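Local coordinates for Alr2269 protein (Nostoc sp., PDB 3MC9), which probably takes part in inserting and assembling beta-barrel proteins in the outer membrane, through periplasmic POTRA domains of the Omp85 family, at residues A[69-73]-A[74-78]; A[94-97]-A[98-102]; A[122-126]-A[127-131]; A[172-176]-A[177-181]. One frame throughout, in Å; residues are numbered along the deposited sequence.

Contact 1. Residues A[69-73]-A[74-78]; sequences VRPQS and GQLTP
L76 folds back onto P71 and V69, closing the loop that leaves the end of strand 62-71. The P71 ring meets the base of the leucine: P71 CD lies 3.8 Å from L76 CB, and P71 CB is 3.9 Å from the same L76 CB. The two side chains meet at a slant. Further along, P71 CG lies against the backbone of the returning chain, 3.6 Å from G74 O. The L76 side chain then reaches back to the strand. Its CG stands anti to the backbone N (chi1 -169°), which carries CD2 up to V69. L76 CD2 and V69 CG1 are 3.5 Å apart, a tight methyl contact, with the two side chains roughly perpendicular.

This is the link between the first strand and the first helix of a POTRA domain. The strand ends at P71, and the loop leads through T77, the N-cap residue, into helix 78-87. V69 also packs on E81, V84 and Y85 of that helix. L76 touches E81 too, and on the strand side V134 and P136. The leucine therefore fills the corner between strand and helix.

The turn itself is made by S73 and G74 and lies at the surface. G74 takes the turn with a positive phi of 68°, a conformation that suits glycine. S73 OG is held by Q135 of strand 127-136. On the outer side of the strand, R70 NH2 donates to V69 O over 3.1 Å, approaching from above the carbonyl plane.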
loop_
_atom_site.group_PDB
_atom_site.type_symbol
_atom_site.label_atom_id
_atom_site.label_comp_id
_atom_site.label_asym_id
_atom_site.label_seq_id
_atom_site.Cartn_x
_atom_site.Cartn_y
_atom_site.Cartn_z
ATOM N N VAL A 69 -17.200 0.158 5.890
ATOM C CA VAL A 69 -15.740 0.166 5.830
ATOM C C VAL A 69 -15.265 -0.158 7.229
ATOM O O VAL A 69 -15.623 0.548 8.160
ATOM C CB VAL A 69 -15.201 1.534 5.413
ATOM C CG1 VAL A 69 -13.680 1.552 5.526
ATOM C CG2 VAL A 69 -15.656 1.875 3.994
ATOM N N ARG A 70 -14.492 -1.231 7.386
ATOM C CA ARG A 70 -14.125 -1.729 8.718
ATOM C C ARG A 70 -12.631 -2.027 8.833
ATOM O O ARG A 70 -12.030 -2.498 7.880
ATOM C CB ARG A 70 -14.894 -3.022 9.047
ATOM C CG ARG A 70 -16.398 -2.864 9.218
ATOM C CD ARG A 70 -16.742 -1.977 10.412
ATOM N NE ARG A 70 -18.187 -1.839 10.596
ATOM C CZ ARG A 70 -18.923 -0.794 10.206
ATOM N NH1 ARG A 70 -20.236 -0.801 10.433
ATOM N NH2 ARG A 70 -18.373 0.261 9.595
ATOM N N PRO A 71 -12.042 -1.786 10.020
ATOM C CA PRO A 71 -10.676 -2.219 10.259
ATOM C C PRO A 71 -10.654 -3.730 10.401
ATOM O O PRO A 71 -11.583 -4.304 10.947
ATOM C CB PRO A 71 -10.328 -1.555 11.598
ATOM C CG PRO A 71 -11.631 -1.523 12.328
ATOM C CD PRO A 71 -12.676 -1.280 11.254
ATOM N N GLN A 72 -9.617 -4.371 9.899
ATOM C CA GLN A 72 -9.438 -5.799 10.121
ATOM C C GLN A 72 -9.096 -6.079 11.592
ATOM O O GLN A 72 -9.472 -7.114 12.135
ATOM C CB GLN A 72 -8.328 -6.329 9.232
ATOM C CG GLN A 72 -8.343 -7.831 9.087
ATOM C CD GLN A 72 -7.297 -8.308 8.114
ATOM O OE1 GLN A 72 -6.571 -7.508 7.523
ATOM N NE2 GLN A 72 -7.213 -9.620 7.935
ATOM N N SER A 73 -8.369 -5.149 12.211
ATOM C CA SER A 73 -8.095 -5.169 13.645
ATOM C C SER A 73 -7.762 -3.750 14.107
ATOM O O SER A 73 -7.488 -2.865 13.283
ATOM C CB SER A 73 -6.933 -6.104 13.955
ATOM O OG SER A 73 -5.710 -5.570 13.466
ATOM N N GLY A 74 -7.774 -3.538 15.416
ATOM C CA GLY A 74 -7.616 -2.202 15.975
ATOM C C GLY A 74 -8.825 -1.335 15.659
ATOM O O GLY A 74 -9.935 -1.840 15.476
ATOM N N GLN A 75 -8.605 -0.024 15.615
ATOM C CA GLN A 75 -9.636 0.927 15.218
ATOM C C GLN A 75 -9.328 1.509 13.863
ATOM O O GLN A 75 -8.175 1.560 13.446
ATOM C CB GLN A 75 -9.743 2.095 16.194
ATOM C CG GLN A 75 -10.591 1.842 17.396
ATOM C CD GLN A 75 -9.746 1.595 18.606
ATOM O OE1 GLN A 75 -9.538 2.495 19.417
ATOM N NE2 GLN A 75 -9.199 0.384 18.712
ATOM N N LEU A 76 -10.375 1.968 13.193
ATOM C CA LEU A 76 -10.229 2.681 11.945
ATOM C C LEU A 76 -10.466 4.154 12.214
ATOM O O LEU A 76 -11.547 4.553 12.643
ATOM C CB LEU A 76 -11.217 2.176 10.895
ATOM C CG LEU A 76 -10.952 2.683 9.472
ATOM C CD1 LEU A 76 -9.524 2.330 9.036
ATOM C CD2 LEU A 76 -11.962 2.105 8.492
ATOM N N THR A 77 -9.435 4.950 11.979
ATOM C CA THR A 77 -9.553 6.399 12.026
ATOM C C THR A 77 -10.622 6.872 11.027
ATOM O O THR A 77 -10.786 6.280 9.963
ATOM C CB THR A 77 -8.171 7.081 11.748
ATOM O OG1 THR A 77 -8.358 8.379 11.178
ATOM C CG2 THR A 77 -7.336 6.264 10.779
ATOM N N PRO A 78 -11.377 7.919 11.382
ATOM C CA PRO A 78 -12.326 8.490 10.422
ATOM C C PRO A 78 -11.645 9.058 9.177
ATOM O O PRO A 78 -12.247 9.065 8.099
ATOM C CB PRO A 78 -13.024 9.609 11.214
ATOM C CG PRO A 78 -12.263 9.753 12.490
ATOM C CD PRO A 78 -11.590 8.447 12.740
#

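Contact 2. Residues A[94-97]-A[98-102]; sequences RTTT and RSQLQ
T97 and L101 are joined by the first backbone bond of helix 98-110: L101 N donates to T97 O over 3.0 Å. The chain is extended through T95 and T96 and turns into the helix right after T97. T97 is the N-cap. Its side chain makes the capping bond, with T97 OG1 accepting from Q100 N at 3.0 Å and an N-H...O angle of 158°. The hydroxyl serves an amide of the first turn, Q100 N, while the carbonyl opens the regular i to i+4 series. This strand-to-helix junction lies in the first POTRA domain of the fragment, where edge strand 95-96 leads into the second helix.

The T97 hydroxyl sits between the backbone N and the carbonyl carbon (chi1 67°), which turns it over the helix start. E59 also bonds T97 OG1, and makes a weak bond to S99 N. The carboxylate of E59 thus lies at the helix N-terminus, where the dipole would probably favour its negative charge.

T96 is buried. Its hydroxyl is bonded to T90 OG1 and also rests on the aliphatic part of Q100. L101 packs on V130 and F132 of strand 127-136. Its branch carbon also lies close to the cap carbonyl: L101 CG is 3.4 Å from T97 O.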
loop_
_atom_site.group_PDB
_atom_site.type_symbol
_atom_site.label_atom_id
_atom_site.label_comp_id
_atom_site.label_asym_id
_atom_site.label_seq_id
_atom_site.Cartn_x
_atom_site.Cartn_y
_atom_site.Cartn_z
ATOM N N ARG A 94 -27.013 1.468 -5.523
ATOM C CA ARG A 94 -26.584 1.235 -6.896
ATOM C C ARG A 94 -26.191 -0.231 -6.986
ATOM O O ARG A 94 -26.005 -0.889 -5.958
ATOM C CB ARG A 94 -25.370 2.102 -7.239
ATOM C CG ARG A 94 -25.586 3.596 -7.064
ATOM C CD ARG A 94 -26.608 4.154 -8.055
ATOM N NE ARG A 94 -26.803 5.596 -7.883
ATOM C CZ ARG A 94 -27.786 6.168 -7.187
ATOM N NH1 ARG A 94 -28.708 5.441 -6.552
ATOM N NH2 ARG A 94 -27.842 7.485 -7.113
ATOM N N THR A 95 -26.057 -0.755 -8.197
ATOM C CA THR A 95 -25.586 -2.118 -8.353
ATOM C C THR A 95 -24.066 -2.179 -8.232
ATOM O O THR A 95 -23.366 -1.156 -8.189
ATOM C CB THR A 95 -25.978 -2.747 -9.696
ATOM O OG1 THR A 95 -25.634 -1.860 -10.755
ATOM C CG2 THR A 95 -27.458 -3.079 -9.740
ATOM N N THR A 96 -23.564 -3.402 -8.140
ATOM C CA THR A 96 -22.141 -3.630 -8.240
ATOM C C THR A 96 -21.967 -4.979 -8.867
ATOM O O THR A 96 -22.932 -5.722 -9.055
ATOM C CB THR A 96 -21.398 -3.533 -6.867
ATOM O OG1 THR A 96 -19.994 -3.358 -7.096
ATOM C CG2 THR A 96 -21.612 -4.768 -5.997
ATOM N N THR A 97 -20.720 -5.269 -9.202
ATOM C CA THR A 97 -20.350 -6.487 -9.888
ATOM C C THR A 97 -19.068 -6.956 -9.232
ATOM O O THR A 97 -18.439 -6.231 -8.448
ATOM C CB THR A 97 -20.043 -6.265 -11.385
ATOM O OG1 THR A 97 -18.858 -5.467 -11.515
ATOM C CG2 THR A 97 -21.209 -5.571 -12.125
ATOM N N ARG A 98 -18.693 -8.167 -9.592
ATOM C CA ARG A 98 -17.500 -8.819 -9.115
ATOM C C ARG A 98 -16.272 -7.964 -9.427
ATOM O O ARG A 98 -15.477 -7.638 -8.536
ATOM C CB ARG A 98 -17.397 -10.192 -9.802
ATOM C CG ARG A 98 -16.344 -11.104 -9.227
ATOM C CD ARG A 98 -15.846 -12.103 -10.273
ATOM N NE ARG A 98 -15.105 -11.437 -11.344
ATOM C CZ ARG A 98 -13.871 -10.932 -11.238
ATOM N NH1 ARG A 98 -13.187 -10.993 -10.093
ATOM N NH2 ARG A 98 -13.314 -10.341 -12.289
ATOM N N SER A 99 -16.155 -7.577 -10.688
ATOM C CA SER A 99 -15.039 -6.783 -11.157
ATOM C C SER A 99 -15.003 -5.416 -10.518
ATOM O O SER A 99 -13.927 -4.902 -10.209
ATOM C CB SER A 99 -15.116 -6.602 -12.667
ATOM O OG SER A 99 -15.088 -7.863 -13.298
ATOM N N GLN A 100 -16.173 -4.814 -10.344
ATOM C CA GLN A 100 -16.234 -3.507 -9.736
ATOM C C GLN A 100 -15.717 -3.592 -8.308
ATOM O O GLN A 100 -15.021 -2.696 -7.853
ATOM C CB GLN A 100 -17.641 -2.927 -9.765
ATOM C CG GLN A 100 -17.717 -1.533 -9.163
ATOM C CD GLN A 100 -16.836 -0.549 -9.907
ATOM O OE1 GLN A 100 -15.756 -0.149 -9.427
ATOM N NE2 GLN A 100 -17.270 -0.178 -11.099
ATOM N N LEU A 101 -16.061 -4.672 -7.604
ATOM C CA LEU A 101 -15.510 -4.910 -6.277
ATOM C C LEU A 101 -13.983 -5.056 -6.349
ATOM O O LEU A 101 -13.270 -4.423 -5.572
ATOM C CB LEU A 101 -16.132 -6.152 -5.605
ATOM C CG LEU A 101 -17.589 -6.048 -5.130
ATOM C CD1 LEU A 101 -18.023 -7.386 -4.560
ATOM C CD2 LEU A 101 -17.792 -4.937 -4.100
ATOM N N GLN A 102 -13.474 -5.871 -7.262
ATOM C CA GLN A 102 -12.028 -5.997 -7.359
ATOM C C GLN A 102 -11.369 -4.632 -7.612
ATOM O O GLN A 102 -10.410 -4.271 -6.958
ATOM C CB GLN A 102 -11.591 -6.992 -8.435
ATOM C CG GLN A 102 -10.058 -7.223 -8.430
ATOM C CD GLN A 102 -9.546 -7.645 -7.059
ATOM O OE1 GLN A 102 -10.130 -8.517 -6.417
ATOM N NE2 GLN A 102 -8.471 -7.009 -6.594
#

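Contact 3. Residues A[122-126]-A[127-131]; sequences EDTPL and GVRVS
E122 and R129 face each other across a beta hairpin, strand 114-124 with strand 127-136, in the sheet of the first POTRA domain. They form an antiparallel hydrogen-bonded pair: R129 N to E122 O is 2.8 Å, and E122 N to R129 O is 2.9 Å.

The tight part is the turn, with short bonds round T124 and G127. T124 to G127 make a type I turn, closed by G127 N donating to T124 O. The T124 hydroxyl is gripped by two bonds. It donates to G127 O at 2.7 Å, in the carbonyl plane on a lone pair, and accepts from L126 N in an ST turn, 3.1 Å between L126 N and T124 OG1. Its torsion (chi1 81°) swings the oxygen across the turn. G127 has a positive phi of 130°, which calls for glycine.

The ion pair of E122, exposed, and R129, partly exposed, is looser. The side chains run side by side in the same direction. The salt bridge from R129 NH1 to E122 OE1 is long, at 3.3 Å, and meets the oxygen from above the carboxylate plane. The arginine has a second carboxylate in E66 of strand 62-71, which pairs with its NE. T124 supplies a methyl beneath the arginine chain, with T124 CG2 3.8 Å from R129 CD. On the other face V128 is buried, and V128 CG2 lies 3.6 Å from D123 OD1.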
loop_
_atom_site.group_PDB
_atom_site.type_symbol
_atom_site.label_atom_id
_atom_site.label_comp_id
_atom_site.label_asym_id
_atom_site.label_seq_id
_atom_site.Cartn_x
_atom_site.Cartn_y
_atom_site.Cartn_z
ATOM N N GLU A 122 -22.526 -9.658 1.859
ATOM C CA GLU A 122 -23.572 -10.392 2.590
ATOM C C GLU A 122 -24.905 -10.088 1.921
ATOM O O GLU A 122 -25.384 -8.941 1.926
ATOM C CB GLU A 122 -23.588 -10.004 4.082
ATOM C CG GLU A 122 -24.490 -10.857 4.964
ATOM C CD GLU A 122 -24.719 -10.244 6.346
ATOM O OE1 GLU A 122 -25.307 -9.146 6.426
ATOM O OE2 GLU A 122 -24.314 -10.866 7.355
ATOM N N ASP A 123 -25.487 -11.107 1.301
ATOM C CA ASP A 123 -26.743 -10.933 0.595
ATOM C C ASP A 123 -27.885 -10.801 1.600
ATOM O O ASP A 123 -27.909 -11.481 2.643
ATOM C CB ASP A 123 -27.006 -12.123 -0.329
ATOM C CG ASP A 123 -28.056 -11.825 -1.400
ATOM O OD1 ASP A 123 -28.243 -10.659 -1.821
ATOM O OD2 ASP A 123 -28.699 -12.789 -1.846
ATOM N N THR A 124 -28.817 -9.913 1.298
ATOM C CA THR A 124 -30.066 -9.809 2.050
ATOM C C THR A 124 -31.218 -9.604 1.060
ATOM O O THR A 124 -30.990 -9.255 -0.082
ATOM C CB THR A 124 -30.009 -8.620 3.050
ATOM O OG1 THR A 124 -30.280 -7.391 2.368
ATOM C CG2 THR A 124 -28.622 -8.530 3.715
ATOM N N PRO A 125 -32.469 -9.800 1.503
ATOM C CA PRO A 125 -33.622 -9.487 0.654
ATOM C C PRO A 125 -33.629 -8.068 0.066
ATOM O O PRO A 125 -34.243 -7.854 -0.984
ATOM C CB PRO A 125 -34.803 -9.659 1.611
ATOM C CG PRO A 125 -34.316 -10.699 2.624
ATOM C CD PRO A 125 -32.877 -10.351 2.813
ATOM N N LEU A 126 -32.962 -7.129 0.741
ATOM C CA LEU A 126 -32.941 -5.717 0.356
ATOM C C LEU A 126 -31.781 -5.326 -0.556
ATOM O O LEU A 126 -31.740 -4.183 -1.039
ATOM C CB LEU A 126 -32.824 -4.825 1.597
ATOM C CG LEU A 126 -33.708 -5.075 2.816
ATOM C CD1 LEU A 126 -33.424 -3.944 3.849
ATOM C CD2 LEU A 126 -35.150 -5.139 2.451
ATOM N N GLY A 127 -30.845 -6.250 -0.777
ATOM C CA GLY A 127 -29.592 -5.932 -1.453
ATOM C C GLY A 127 -28.372 -6.440 -0.687
ATOM O O GLY A 127 -28.474 -6.917 0.454
ATOM N N VAL A 128 -27.200 -6.338 -1.308
ATOM C CA VAL A 128 -26.004 -6.854 -0.668
ATOM C C VAL A 128 -25.389 -5.799 0.248
ATOM O O VAL A 128 -25.284 -4.619 -0.129
ATOM C CB VAL A 128 -24.976 -7.332 -1.679
ATOM C CG1 VAL A 128 -23.836 -8.062 -0.952
ATOM C CG2 VAL A 128 -25.624 -8.276 -2.682
ATOM N N ARG A 129 -25.006 -6.235 1.453
ATOM C CA ARG A 129 -24.226 -5.411 2.353
ATOM C C ARG A 129 -22.758 -5.703 2.082
ATOM O O ARG A 129 -22.281 -6.809 2.325
ATOM C CB ARG A 129 -24.578 -5.683 3.812
ATOM C CG ARG A 129 -26.049 -5.429 4.140
ATOM C CD ARG A 129 -26.456 -5.995 5.501
ATOM N NE ARG A 129 -26.291 -5.041 6.595
ATOM C CZ ARG A 129 -25.435 -5.157 7.612
ATOM N NH1 ARG A 129 -24.611 -6.201 7.722
ATOM N NH2 ARG A 129 -25.404 -4.211 8.552
ATOM N N VAL A 130 -22.050 -4.727 1.528
ATOM C CA VAL A 130 -20.646 -4.936 1.131
ATOM C C VAL A 130 -19.743 -4.345 2.204
ATOM O O VAL A 130 -19.797 -3.144 2.479
ATOM C CB VAL A 130 -20.336 -4.307 -0.244
ATOM C CG1 VAL A 130 -18.850 -4.428 -0.583
ATOM C CG2 VAL A 130 -21.182 -4.967 -1.352
ATOM N N SER A 131 -18.942 -5.206 2.829
ATOM C CA SER A 131 -17.954 -4.775 3.804
ATOM C C SER A 131 -16.561 -4.728 3.183
ATOM O O SER A 131 -16.067 -5.723 2.650
ATOM C CB SER A 131 -17.983 -5.689 5.032
ATOM O OG SER A 131 -19.139 -5.426 5.805
#

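Contact 4. Residues A[172-176]-A[177-181]; sequences KILNL and RDLQE
N175 turns its side chain over the start of helix 176-192 and accepts from D178 N and R177 N. Its CB lies beside the carboxylate of D178, with N175 CB 3.7 Å from D178 OD2. CG stands anti to the backbone N (chi1 -173°), which brings the amide over the first turn, and N175 CG lies 3.9 Å from R177 N. At the tip, N175 OD1 takes the amide of D178 N at 3.2 Å, with an N-H...O angle of 158°. The same OD1 also receives a weak, bent bond from R177 N, and it rests 3.2 Å from R177 CB. The other end of the amide, ND2, donates to the carbonyl of T111. Both ends of this buried group are therefore satisfied, and its rotation is fixed.

This is an N-cap at the head of the second helix of the second POTRA domain. The partner T111 lies in the loop after helix 98-110 of the first, and L176 makes a backbone bond with G112 nearby. The cap thus also ties the two domains together. The backbone of N175 starts the regular helical bonding: L179 N donates to N175 O over 2.8 Å, in the carbonyl plane. Q180 N follows with a bond to L176 O.

The buried leucines L174 and L179 meet with L174 CD1 4.3 Å from L179 CD1, and both lie on V212 of strand 211-217. L176 CD2 meets L179 CD2 at a similar 4.2 Å, the two side chains slanting across each other. R177 turns its guanidinium outward, away from the cap.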
loop_
_atom_site.group_PDB
_atom_site.type_symbol
_atom_site.label_atom_id
_atom_site.label_comp_id
_atom_site.label_asym_id
_atom_site.label_seq_id
_atom_site.Cartn_x
_atom_site.Cartn_y
_atom_site.Cartn_z
ATOM N N LYS A 172 5.207 8.472 11.089
ATOM C CA LYS A 172 3.865 8.612 10.536
ATOM C C LYS A 172 3.466 7.314 9.869
ATOM O O LYS A 172 4.320 6.498 9.503
ATOM C CB LYS A 172 3.832 9.717 9.487
ATOM C CG LYS A 172 3.618 11.118 10.051
ATOM C CD LYS A 172 3.596 12.151 8.929
ATOM C CE LYS A 172 4.940 12.241 8.205
ATOM N NZ LYS A 172 4.826 13.057 6.977
ATOM N N ILE A 173 2.159 7.138 9.693
ATOM C CA ILE A 173 1.640 5.939 9.049
ATOM C C ILE A 173 2.337 5.788 7.694
ATOM O O ILE A 173 2.551 6.764 6.982
ATOM C CB ILE A 173 0.081 5.942 8.929
ATOM C CG1 ILE A 173 -0.407 4.641 8.276
ATOM C CG2 ILE A 173 -0.442 7.177 8.177
ATOM C CD1 ILE A 173 -1.905 4.592 8.045
ATOM N N LEU A 174 2.730 4.561 7.387
ATOM C CA LEU A 174 3.412 4.241 6.149
ATOM C C LEU A 174 2.460 4.460 4.995
ATOM O O LEU A 174 1.373 3.897 4.978
ATOM C CB LEU A 174 3.907 2.783 6.150
ATOM C CG LEU A 174 4.463 2.225 4.829
ATOM C CD1 LEU A 174 5.698 3.003 4.356
ATOM C CD2 LEU A 174 4.777 0.728 4.933
ATOM N N ASN A 175 2.873 5.290 4.042
ATOM C CA ASN A 175 2.170 5.394 2.773
ATOM C C ASN A 175 3.038 4.944 1.613
ATOM O O ASN A 175 4.100 5.515 1.361
ATOM C CB ASN A 175 1.685 6.808 2.522
ATOM C CG ASN A 175 0.796 6.900 1.292
ATOM O OD1 ASN A 175 1.281 6.861 0.175
ATOM N ND2 ASN A 175 -0.517 7.033 1.505
ATOM N N LEU A 176 2.540 3.955 0.877
ATOM C CA LEU A 176 3.315 3.283 -0.158
ATOM C C LEU A 176 3.568 4.141 -1.394
ATOM O O LEU A 176 4.526 3.901 -2.124
ATOM C CB LEU A 176 2.638 1.975 -0.544
ATOM C CG LEU A 176 2.545 1.019 0.651
ATOM C CD1 LEU A 176 1.501 -0.050 0.399
ATOM C CD2 LEU A 176 3.917 0.394 0.978
ATOM N N ARG A 177 2.713 5.132 -1.637
ATOM C CA ARG A 177 2.983 6.102 -2.700
ATOM C C ARG A 177 4.174 6.981 -2.332
ATOM O O ARG A 177 5.040 7.219 -3.164
ATOM C CB ARG A 177 1.789 6.987 -2.948
ATOM C CG ARG A 177 0.607 6.255 -3.532
ATOM C CD ARG A 177 -0.570 7.182 -3.681
ATOM N NE ARG A 177 -0.416 8.105 -4.808
ATOM C CZ ARG A 177 -0.520 9.438 -4.744
ATOM N NH1 ARG A 177 -0.777 10.065 -3.592
ATOM N NH2 ARG A 177 -0.378 10.162 -5.855
ATOM N N ASP A 178 4.192 7.470 -1.091
ATOM C CA ASP A 178 5.298 8.293 -0.614
ATOM C C ASP A 178 6.561 7.440 -0.530
ATOM O O ASP A 178 7.653 7.924 -0.797
ATOM C CB ASP A 178 5.004 8.900 0.759
ATOM C CG ASP A 178 3.802 9.843 0.753
ATOM O OD1 ASP A 178 3.376 10.291 -0.336
ATOM O OD2 ASP A 178 3.279 10.123 1.854
ATOM N N LEU A 179 6.405 6.171 -0.160
ATOM C CA LEU A 179 7.525 5.231 -0.182
ATOM C C LEU A 179 8.111 5.125 -1.605
ATOM O O LEU A 179 9.333 5.191 -1.794
ATOM C CB LEU A 179 7.133 3.835 0.330
ATOM C CG LEU A 179 8.338 2.901 0.549
ATOM C CD1 LEU A 179 9.157 3.312 1.795
ATOM C CD2 LEU A 179 7.920 1.449 0.644
ATOM N N GLN A 180 7.246 4.941 -2.590
ATOM C CA GLN A 180 7.697 4.811 -3.968
ATOM C C GLN A 180 8.429 6.059 -4.488
ATOM O O GLN A 180 9.341 5.956 -5.320
ATOM C CB GLN A 180 6.530 4.501 -4.888
ATOM C CG GLN A 180 6.964 3.933 -6.223
ATOM C CD GLN A 180 7.654 2.582 -6.055
ATOM O OE1 GLN A 180 7.224 1.740 -5.247
ATOM N NE2 GLN A 180 8.725 2.370 -6.808
ATOM N N GLU A 181 8.035 7.234 -4.022
ATOM C CA GLU A 181 8.746 8.444 -4.431
ATOM C C GLU A 181 10.174 8.386 -3.893
ATOM O O GLU A 181 11.125 8.646 -4.608
ATOM C CB GLU A 181 8.022 9.704 -3.949
ATOM C CG GLU A 181 6.833 10.065 -4.818
ATOM C CD GLU A 181 7.258 10.433 -6.225
ATOM O OE1 GLU A 181 7.873 11.515 -6.401
ATOM O OE2 GLU A 181 6.997 9.629 -7.151
#

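Contacts 1, 2 and 3 all reach the first sheet. Contact 4 lies at the junction with the second POTRA domain, about 34 Å between centres from contact 3, though its nearest atoms come within about 6 Å of contact 1. Contacts 1 and 2 lie at the surface, while contacts 3 and 4 are partly buried. Contact 1 is apolar, a leucine on a proline and a valine. Contacts 2 and 4 are both helix N-caps, by a threonine hydroxyl and by the side-chain carbonyl oxygen of an asparagine. Contact 3 relies on strand pairing and a turn, with a salt bridge on one face. Contacts 2 and 3 touch directly, L101 CD2 packing 3.7 Å from V130 CG1.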